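PDB 4QAN: uncharacterized protein, which is of unknown function but has a cystatin-like fold, belongs as a divergent member to the NTF2-like superfamily, and can bind a magnesium ion. Local coordinates for residues L89-E93 against A264-K268; Q222-E226 against L307-I311; E300-Y304 against Y329-G333; T338-L342 against S353-P357. One frame throughout, in Å; residues are numbered along the deposited sequence.

Contact 1 of 4, residues L89-E93 against A264-K268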
# COMPACT_ATOMS: atom_id res chain seq x y z
N LEU A 89 2.02 -2.66 -6.07
CA LEU A 89 2.63 -2.38 -4.76
C LEU A 89 2.06 -1.09 -4.16
O LEU A 89 1.81 -1.02 -2.97
CB LEU A 89 4.16 -2.28 -4.87
CG LEU A 89 4.88 -3.46 -5.52
CD1 LEU A 89 6.36 -3.45 -5.16
CD2 LEU A 89 4.26 -4.78 -5.09
N THR A 90 1.82 -0.09 -5.01
CA THR A 90 1.39 1.22 -4.59
C THR A 90 -0.07 1.13 -4.17
O THR A 90 -0.43 1.61 -3.09
CB THR A 90 1.58 2.28 -5.71
OG1 THR A 90 2.95 2.29 -6.15
CG2 THR A 90 1.25 3.66 -5.20
N SER A 91 -0.89 0.49 -4.99
CA SER A 91 -2.30 0.27 -4.65
C SER A 91 -2.45 -0.46 -3.33
O SER A 91 -3.23 -0.04 -2.48
CB SER A 91 -3.05 -0.50 -5.74
OG SER A 91 -4.30 -0.97 -5.25
N ALA A 92 -1.69 -1.52 -3.15
CA ALA A 92 -1.79 -2.33 -1.94
C ALA A 92 -1.33 -1.59 -0.70
O ALA A 92 -1.97 -1.71 0.34
CB ALA A 92 -1.03 -3.63 -2.10
N GLU A 93 -0.24 -0.83 -0.78
CA GLU A 93 0.18 -0.08 0.39
C GLU A 93 -0.81 1.02 0.72
O GLU A 93 -1.13 1.24 1.87
CB GLU A 93 1.58 0.50 0.23
CG GLU A 93 2.68 -0.54 0.34
CD GLU A 93 3.98 0.08 0.79
OE1 GLU A 93 4.04 0.47 1.96
OE2 GLU A 93 4.94 0.17 -0.02
N ALA A 264 3.57 -6.18 0.25
CA ALA A 264 3.92 -5.24 -0.79
C ALA A 264 5.10 -4.35 -0.37
O ALA A 264 6.01 -4.07 -1.16
CB ALA A 264 2.73 -4.38 -1.16
N LYS A 265 5.04 -3.88 0.87
CA LYS A 265 6.12 -3.10 1.43
C LYS A 265 7.42 -3.87 1.47
O LYS A 265 8.47 -3.29 1.15
CB LYS A 265 5.77 -2.62 2.83
CG LYS A 265 6.74 -1.56 3.29
CD LYS A 265 6.38 -0.98 4.63
CE LYS A 265 7.41 0.09 4.98
NZ LYS A 265 7.18 0.62 6.33
N GLU A 266 7.38 -5.15 1.89
CA GLU A 266 8.58 -6.01 1.96
C GLU A 266 9.15 -6.27 0.57
O GLU A 266 10.38 -6.33 0.39
CB GLU A 266 8.28 -7.42 2.52
CG GLU A 266 7.96 -7.57 4.00
CD GLU A 266 7.56 -9.03 4.38
OE1 GLU A 266 8.35 -10.03 4.19
OE2 GLU A 266 6.43 -9.19 4.89
N LEU A 267 8.26 -6.47 -0.39
CA LEU A 267 8.64 -6.70 -1.77
C LEU A 267 9.32 -5.45 -2.34
O LEU A 267 10.47 -5.51 -2.79
CB LEU A 267 7.40 -7.11 -2.59
CG LEU A 267 7.50 -7.26 -4.12
CD1 LEU A 267 8.79 -7.93 -4.54
CD2 LEU A 267 6.31 -8.02 -4.67
N LYS A 268 8.62 -4.32 -2.25
CA LYS A 268 9.21 -3.01 -2.58
C LYS A 268 10.59 -2.82 -1.98
O LYS A 268 11.53 -2.36 -2.64
CB LYS A 268 8.31 -1.89 -2.06
CG LYS A 268 8.83 -0.49 -2.39
CD LYS A 268 8.06 0.61 -1.69
CE LYS A 268 8.29 0.59 -0.20
NZ LYS A 268 7.33 1.49 0.49
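Ala264 and Ala92 meet methyl to methyl, their CB atoms 3.9 Å apart, where helix 254-275 passes helix 87-108. Leu89 fills the ground beside them by splitting its two branches between neighbouring residues. The side chains of Leu89 and Leu267 cross at about a right angle, with CD2 of Leu89 3.9 Å from CD2 of Leu267, while CD1 of Leu89 rests on the backbone of Lys268, 3.8 Å from its N. Leu237 and Leu241 of helix 237-242 lie against Leu89 and Ala264 and extend the apolar centre.

One turn on, Glu93 leads out of it. Its extended chain first passes Ala264, CG standing 4.1 Å from the CB, and then sets the carboxylate across both lysines. OE2 receives NZ of Lys268 at 2.8 Å through its syn lone pair, forming a salt bridge; OE1 lies over the aliphatic start of Lys265, 3.6 Å from CG. The Lys268 chain turns back at chi3 (68°), which brings its ammonium to Glu93 and also to the carbonyls of Leu76 and Ile74. These three oxygen partners probably stabilise the charge of the buried lysine. Lys265 runs on past Glu93 and pairs instead with Asp75.

The helices run roughly antiparallel, at 142°, with axes 9.5 Å apart. This is antiparallel-like helix-helix packing with a salt-bridged margin, and it joins a helix preceding the five-stranded antiparallel sheet to one preceding the mixed sheet.

Contact 2 of 4, residues Q222-E226 against L307-I311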
# COMPACT_ATOMS: atom_id res chain seq x y z
N GLN A 222 11.37 -24.33 -3.71
CA GLN A 222 12.20 -23.69 -4.74
C GLN A 222 11.36 -23.10 -5.90
O GLN A 222 11.63 -21.99 -6.36
CB GLN A 222 13.22 -24.68 -5.32
CG GLN A 222 14.29 -25.16 -4.34
CD GLN A 222 13.98 -26.51 -3.71
OE1 GLN A 222 12.81 -26.91 -3.58
NE2 GLN A 222 15.04 -27.23 -3.33
N ARG A 223 10.37 -23.84 -6.38
CA ARG A 223 9.57 -23.40 -7.51
C ARG A 223 8.70 -22.20 -7.15
O ARG A 223 8.42 -21.34 -7.99
CB ARG A 223 8.74 -24.56 -8.08
CG ARG A 223 8.06 -24.23 -9.39
CD ARG A 223 7.30 -25.41 -9.93
NE ARG A 223 8.13 -26.60 -10.06
CZ ARG A 223 7.66 -27.82 -10.28
NH1 ARG A 223 6.36 -28.04 -10.38
NH2 ARG A 223 8.51 -28.83 -10.39
N ALA A 224 8.29 -22.12 -5.90
CA ALA A 224 7.56 -20.95 -5.42
C ALA A 224 8.42 -19.70 -5.56
O ALA A 224 7.95 -18.67 -6.06
CB ALA A 224 7.13 -21.14 -3.97
N VAL A 225 9.68 -19.81 -5.13
CA VAL A 225 10.64 -18.72 -5.20
C VAL A 225 10.95 -18.38 -6.65
O VAL A 225 10.99 -17.20 -7.02
CB VAL A 225 11.94 -19.08 -4.43
CG1 VAL A 225 13.00 -18.01 -4.61
CG2 VAL A 225 11.64 -19.29 -2.96
N GLU A 226 11.13 -19.42 -7.48
CA GLU A 226 11.40 -19.23 -8.91
C GLU A 226 10.28 -18.47 -9.62
O GLU A 226 10.56 -17.54 -10.39
CB GLU A 226 11.65 -20.58 -9.60
CG GLU A 226 13.02 -21.18 -9.26
CD GLU A 226 13.07 -22.72 -9.31
OE1 GLU A 226 12.11 -23.36 -9.79
OE2 GLU A 226 14.09 -23.30 -8.84
N LEU A 307 17.62 -15.40 -10.88
CA LEU A 307 17.92 -16.31 -9.81
C LEU A 307 19.00 -17.30 -10.32
O LEU A 307 18.82 -17.96 -11.33
CB LEU A 307 16.62 -17.01 -9.43
CG LEU A 307 16.34 -17.48 -8.02
CD1 LEU A 307 16.54 -16.41 -6.97
CD2 LEU A 307 14.91 -17.99 -8.01
N ILE A 308 20.14 -17.37 -9.65
CA ILE A 308 21.15 -18.38 -9.99
C ILE A 308 20.81 -19.71 -9.31
O ILE A 308 20.94 -20.78 -9.90
CB ILE A 308 22.55 -17.92 -9.56
CG1 ILE A 308 22.98 -16.69 -10.37
CG2 ILE A 308 23.58 -19.03 -9.77
CD1 ILE A 308 24.12 -15.92 -9.75
N LYS A 309 20.36 -19.64 -8.06
CA LYS A 309 20.08 -20.82 -7.26
C LYS A 309 19.18 -20.48 -6.07
O LYS A 309 19.29 -19.40 -5.48
CB LYS A 309 21.40 -21.39 -6.75
CG LYS A 309 21.36 -22.89 -6.49
CD LYS A 309 22.76 -23.46 -6.53
CE LYS A 309 22.79 -24.93 -6.14
NZ LYS A 309 24.20 -25.39 -6.14
N VAL A 310 18.27 -21.40 -5.75
CA VAL A 310 17.49 -21.35 -4.52
C VAL A 310 17.99 -22.46 -3.59
O VAL A 310 17.86 -23.64 -3.90
CB VAL A 310 16.01 -21.57 -4.81
CG1 VAL A 310 15.19 -21.51 -3.52
CG2 VAL A 310 15.55 -20.52 -5.83
N ILE A 311 18.59 -22.08 -2.46
CA ILE A 311 19.38 -23.03 -1.67
C ILE A 311 18.79 -23.23 -0.28
O ILE A 311 18.60 -22.25 0.44
CB ILE A 311 20.83 -22.55 -1.50
CG1 ILE A 311 21.42 -22.17 -2.85
CG2 ILE A 311 21.66 -23.63 -0.83
CD1 ILE A 311 22.72 -21.41 -2.74
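Val225 points from helix 221-234 into the notch between Leu307 and Val310 of strand 305-314, and the tight part of the contact is built on its CG1. That methyl lies 3.8 Å from CG2 of Val310 and 3.9 Å from CD2 of Leu307; the Val225 and Leu307 side chains cross at about a right angle. CG1 stands anti to the backbone N (chi1 174°), the position that carries it into the notch. Tyr340 and Leu342 of strand 334-344 also press on Val225, so this side is backed by the sheet itself.

A helix laid across a strongly curved antiparallel sheet is the hallmark of the cystatin-like fold, and here the helix runs at 143° to the strand. Leu307 and Val310 are three residues apart, a spacing that would put them on opposite faces of a regular strand. The classic beta bulge at Ile308 and Lys309, both opposite Leu328, resets the alternation and turns both residues to the helix.

Toward solvent the contact is thinner, made at similar distances by carbon stems and backbone CA atoms of more exposed, polar residues. Gln222 lays its CG 3.8 Å from CG1 of Val310, next to Tyr325 of the adjoining strand. Glu226 is exposed; its side chain crosses that of Leu307 nearly squarely, CG of Glu226 coming within 3.9 Å of CD2 of Leu307, while the CA just behind is 3.8 Å from the same methyl.

Contact 3 of 4, residues E300-Y304 against Y329-G333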
# COMPACT_ATOMS: atom_id res chain seq x y z
N GLU A 300 12.90 -0.83 -15.04
CA GLU A 300 13.01 -1.45 -16.37
C GLU A 300 14.04 -2.58 -16.43
O GLU A 300 13.98 -3.42 -17.33
CB GLU A 300 13.35 -0.41 -17.44
CG GLU A 300 14.78 0.08 -17.35
CD GLU A 300 15.12 1.22 -18.29
OE1 GLU A 300 14.37 1.47 -19.27
OE2 GLU A 300 16.16 1.88 -18.04
N TYR A 301 15.00 -2.60 -15.50
CA TYR A 301 16.05 -3.62 -15.49
C TYR A 301 15.75 -4.84 -14.62
O TYR A 301 16.57 -5.77 -14.53
CB TYR A 301 17.38 -3.01 -15.09
CG TYR A 301 17.87 -1.94 -16.04
CD1 TYR A 301 18.21 -2.27 -17.34
CD2 TYR A 301 17.99 -0.62 -15.63
CE1 TYR A 301 18.66 -1.30 -18.23
CE2 TYR A 301 18.45 0.36 -16.51
CZ TYR A 301 18.78 0.00 -17.81
OH TYR A 301 19.24 0.95 -18.71
N MSE A 302 14.57 -4.84 -13.99
CA MSE A 302 14.08 -6.00 -13.26
C MSE A 302 13.91 -7.21 -14.16
O MSE A 302 13.89 -8.35 -13.69
CB MSE A 302 12.75 -5.69 -12.55
CG MSE A 302 12.93 -4.72 -11.40
SE MSE A 302 14.04 -5.56 -10.00
CE MSE A 302 14.80 -3.88 -9.36
N VAL A 303 13.80 -6.98 -15.47
CA VAL A 303 13.75 -8.09 -16.40
C VAL A 303 15.08 -8.88 -16.41
O VAL A 303 15.13 -10.01 -16.89
CB VAL A 303 13.38 -7.62 -17.81
CG1 VAL A 303 14.50 -6.82 -18.44
CG2 VAL A 303 13.03 -8.80 -18.68
N TYR A 304 16.14 -8.29 -15.88
CA TYR A 304 17.42 -8.98 -15.75
C TYR A 304 17.76 -9.27 -14.30
O TYR A 304 18.93 -9.44 -13.96
CB TYR A 304 18.53 -8.17 -16.43
CG TYR A 304 18.27 -7.98 -17.90
CD1 TYR A 304 18.11 -9.08 -18.75
CD2 TYR A 304 18.18 -6.70 -18.46
CE1 TYR A 304 17.86 -8.92 -20.09
CE2 TYR A 304 17.94 -6.54 -19.81
CZ TYR A 304 17.77 -7.65 -20.62
OH TYR A 304 17.53 -7.50 -21.96
N TYR A 329 21.32 -14.47 -6.61
CA TYR A 329 20.85 -13.73 -7.77
C TYR A 329 21.98 -13.14 -8.60
O TYR A 329 23.09 -12.95 -8.11
CB TYR A 329 19.97 -12.55 -7.36
CG TYR A 329 18.79 -12.87 -6.46
CD1 TYR A 329 18.97 -13.08 -5.11
CD2 TYR A 329 17.49 -12.92 -6.96
CE1 TYR A 329 17.92 -13.36 -4.29
CE2 TYR A 329 16.41 -13.18 -6.14
CZ TYR A 329 16.64 -13.40 -4.79
OH TYR A 329 15.60 -13.68 -3.94
N SER A 330 21.66 -12.84 -9.85
CA SER A 330 22.38 -11.85 -10.64
C SER A 330 21.36 -10.78 -11.00
O SER A 330 20.39 -11.06 -11.72
CB SER A 330 22.98 -12.46 -11.91
OG SER A 330 23.43 -11.44 -12.81
N TYR A 331 21.56 -9.58 -10.48
CA TYR A 331 20.77 -8.42 -10.88
C TYR A 331 21.64 -7.60 -11.81
O TYR A 331 22.53 -6.89 -11.35
CB TYR A 331 20.35 -7.56 -9.69
CG TYR A 331 19.65 -6.28 -10.13
CD1 TYR A 331 18.37 -6.33 -10.67
CD2 TYR A 331 20.28 -5.04 -10.04
CE1 TYR A 331 17.72 -5.18 -11.09
CE2 TYR A 331 19.63 -3.88 -10.47
CZ TYR A 331 18.35 -3.96 -10.99
OH TYR A 331 17.68 -2.83 -11.43
N ASN A 332 21.39 -7.71 -13.10
CA ASN A 332 22.20 -7.03 -14.13
C ASN A 332 23.70 -7.22 -13.92
O ASN A 332 24.50 -6.29 -14.09
CB ASN A 332 21.84 -5.55 -14.19
CG ASN A 332 20.42 -5.33 -14.66
OD1 ASN A 332 20.18 -4.97 -15.82
ND2 ASN A 332 19.46 -5.60 -13.78
N GLY A 333 24.07 -8.45 -13.56
CA GLY A 333 25.46 -8.85 -13.46
C GLY A 333 26.07 -8.69 -12.09
O GLY A 333 27.22 -9.10 -11.88
O HOH W 1 15.69 -1.66 -12.75
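Asn332 occupies the first corner of the tight turn, Asn332-Gly333, between strands 322-331 and 334-344, and from there it grips the Tyr301-Tyr304 segment with backbone and side chain together. Its N donates to O of Tyr304 at 3.1 Å, almost straight at 177°. Its ND2 reaches O of Tyr301 at 3.0 Å from above the carbonyl plane. That oxygen also takes N of Tyr304, which arrives from the opposite face and closes the short 3-10 turn at Met302-Val303. ND2 makes its bond within the plane of its own amide, while the Tyr331 ring covers one side of it, ND2 sitting 3.2 Å above the ring centre.

Both backbone angles of Asn332 are positive, and with those of Gly333 they fit a type I' turn, common in two-residue beta hairpins. The other end of the amide lies between two tyrosine stems: OD1 is 3.5 Å from CB of Tyr301 and 3.7 Å from CB of Tyr304. Both rings stand nearly perpendicular to the amide plane, at 87° and 88°.

Deeper in, the selenomethionine Met302 bends at chi2 and packs CE 3.6 Å from CE1 of Tyr331. Its SE makes an oblique Met-aromatic contact with that ring, and Leu271 and Leu275 of helix 254-275 back the side chain. A water at the edge of the Tyr331 ring, in its plane, lies 2.7 Å from OH of that residue and accepts the N-H of Tyr301.

Contact 4 of 4, residues T338-L342 against S353-P357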
# COMPACT_ATOMS: atom_id res chain seq x y z
N THR A 338 19.39 -13.10 -0.93
CA THR A 338 18.28 -12.80 -0.03
C THR A 338 17.79 -14.05 0.66
O THR A 338 18.15 -15.15 0.27
CB THR A 338 17.09 -12.22 -0.79
OG1 THR A 338 16.44 -13.28 -1.53
CG2 THR A 338 17.55 -11.09 -1.70
N GLY A 339 16.93 -13.86 1.65
CA GLY A 339 16.34 -14.94 2.41
C GLY A 339 14.83 -15.05 2.26
O GLY A 339 14.14 -14.04 2.12
N TYR A 340 14.35 -16.29 2.28
CA TYR A 340 12.92 -16.59 2.23
C TYR A 340 12.55 -17.52 3.36
O TYR A 340 13.37 -18.32 3.81
CB TYR A 340 12.56 -17.30 0.93
CG TYR A 340 12.69 -16.46 -0.32
CD1 TYR A 340 13.91 -16.32 -0.95
CD2 TYR A 340 11.58 -15.84 -0.86
CE1 TYR A 340 14.03 -15.56 -2.10
CE2 TYR A 340 11.69 -15.08 -1.99
CZ TYR A 340 12.92 -14.95 -2.62
OH TYR A 340 13.02 -14.20 -3.75
N THR A 341 11.32 -17.39 3.83
CA THR A 341 10.74 -18.37 4.75
C THR A 341 9.50 -18.82 4.02
O THR A 341 8.68 -17.99 3.62
CB THR A 341 10.39 -17.77 6.13
OG1 THR A 341 11.57 -17.29 6.78
CG2 THR A 341 9.74 -18.81 7.02
N LEU A 342 9.38 -20.13 3.80
CA LEU A 342 8.28 -20.70 3.02
C LEU A 342 7.42 -21.62 3.86
O LEU A 342 7.94 -22.29 4.77
CB LEU A 342 8.85 -21.48 1.84
CG LEU A 342 9.69 -20.58 0.92
CD1 LEU A 342 10.96 -21.30 0.50
CD2 LEU A 342 8.87 -20.13 -0.28
N SER A 353 7.57 -15.15 4.28
CA SER A 353 8.23 -13.85 4.34
C SER A 353 9.50 -13.80 3.49
O SER A 353 10.06 -14.82 3.11
CB SER A 353 8.56 -13.46 5.79
OG SER A 353 9.66 -14.21 6.26
N LEU A 354 9.93 -12.58 3.21
CA LEU A 354 11.15 -12.33 2.49
C LEU A 354 12.31 -12.17 3.48
O LEU A 354 13.17 -11.30 3.32
CB LEU A 354 10.98 -11.09 1.59
CG LEU A 354 9.86 -11.22 0.54
CD1 LEU A 354 9.66 -9.95 -0.28
CD2 LEU A 354 10.10 -12.42 -0.37
N SER A 355 12.35 -13.05 4.49
CA SER A 355 13.41 -13.06 5.48
C SER A 355 13.91 -14.48 5.68
O SER A 355 13.24 -15.45 5.36
CB SER A 355 12.89 -12.54 6.82
OG SER A 355 11.96 -13.45 7.37
N ALA A 356 15.09 -14.58 6.25
CA ALA A 356 15.60 -15.84 6.75
C ALA A 356 16.39 -15.57 8.03
O ALA A 356 17.60 -15.37 7.99
CB ALA A 356 16.48 -16.52 5.72
N PRO A 357 15.69 -15.59 9.18
CA PRO A 357 16.31 -15.29 10.46
C PRO A 357 17.54 -16.15 10.71
O PRO A 357 18.50 -15.69 11.34
CB PRO A 357 15.23 -15.64 11.47
CG PRO A 357 13.96 -15.53 10.73
CD PRO A 357 14.25 -15.86 9.31
O HOH W 2 15.94 -11.19 2.80
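Thr341 and Ser353 form an antiparallel hydrogen-bonded pair: N of Thr341 donates to O of Ser353 at 3.0 Å, and N of Ser353 returns the bond to O of Thr341 at 3.1 Å. Beyond Ser353 the second segment leaves strand geometry, and the side chain of Thr341 continues the grip. With OG1 beside its own backbone N (chi1 -62°), it donates to O of Ser355 at 2.9 Å, coming in 45° above the carbonyl plane. On the other side of the strand, Tyr340 and Leu354 lie alongside each other and point the same way, CE2 of Tyr340 3.5 Å from CD2 of Leu354. Gly339 carries no side chain, and CB of Ala356 settles 3.7 Å from its CA.

The next shell fixes these groups. OG of Ser353 and OG of Ser355 are hydrogen-bonded at 2.7 Å, tying the departing chain to itself. A water takes the N-H of Gly339 and donates to O of Leu354, bridging strand and loop. Glu266 of helix 254-275 accepts from N of Leu354, and OH of Tyr340 bonds to Tyr329.

The side chain of Pro357 lies about 7 Å from that of Ser360, a residue seen to bind magnesium, although no ion is bound to this chain. Backbone, hydroxyl and water bonds thus take over as regular pairing stops, which probably helps define the path of the chain toward Ser360.

Contacts 1 and 4 are buried and contacts 2 and 3 lie at the surface, yet burial does not sort them by polarity. Contact 1 combines methyl packing with a salt bridge from a buried lysine, and contact 4 relies mainly on backbone and hydroxyl bonds. At the surface, contact 2 is made by carbon-to-carbon packing, partly from the stems of polar residues, whereas contact 3 is held by an asparagine and a water. Contacts 2, 3 and 4 all reach the mixed sheet: Leu307 packs on Tyr329 between contacts 2 and 3, and the Tyr329 hydroxyl also bonds Thr338 in contact 4. Leu267 of contact 1 packs on Leu354, linking the inter-helix core to contact 4.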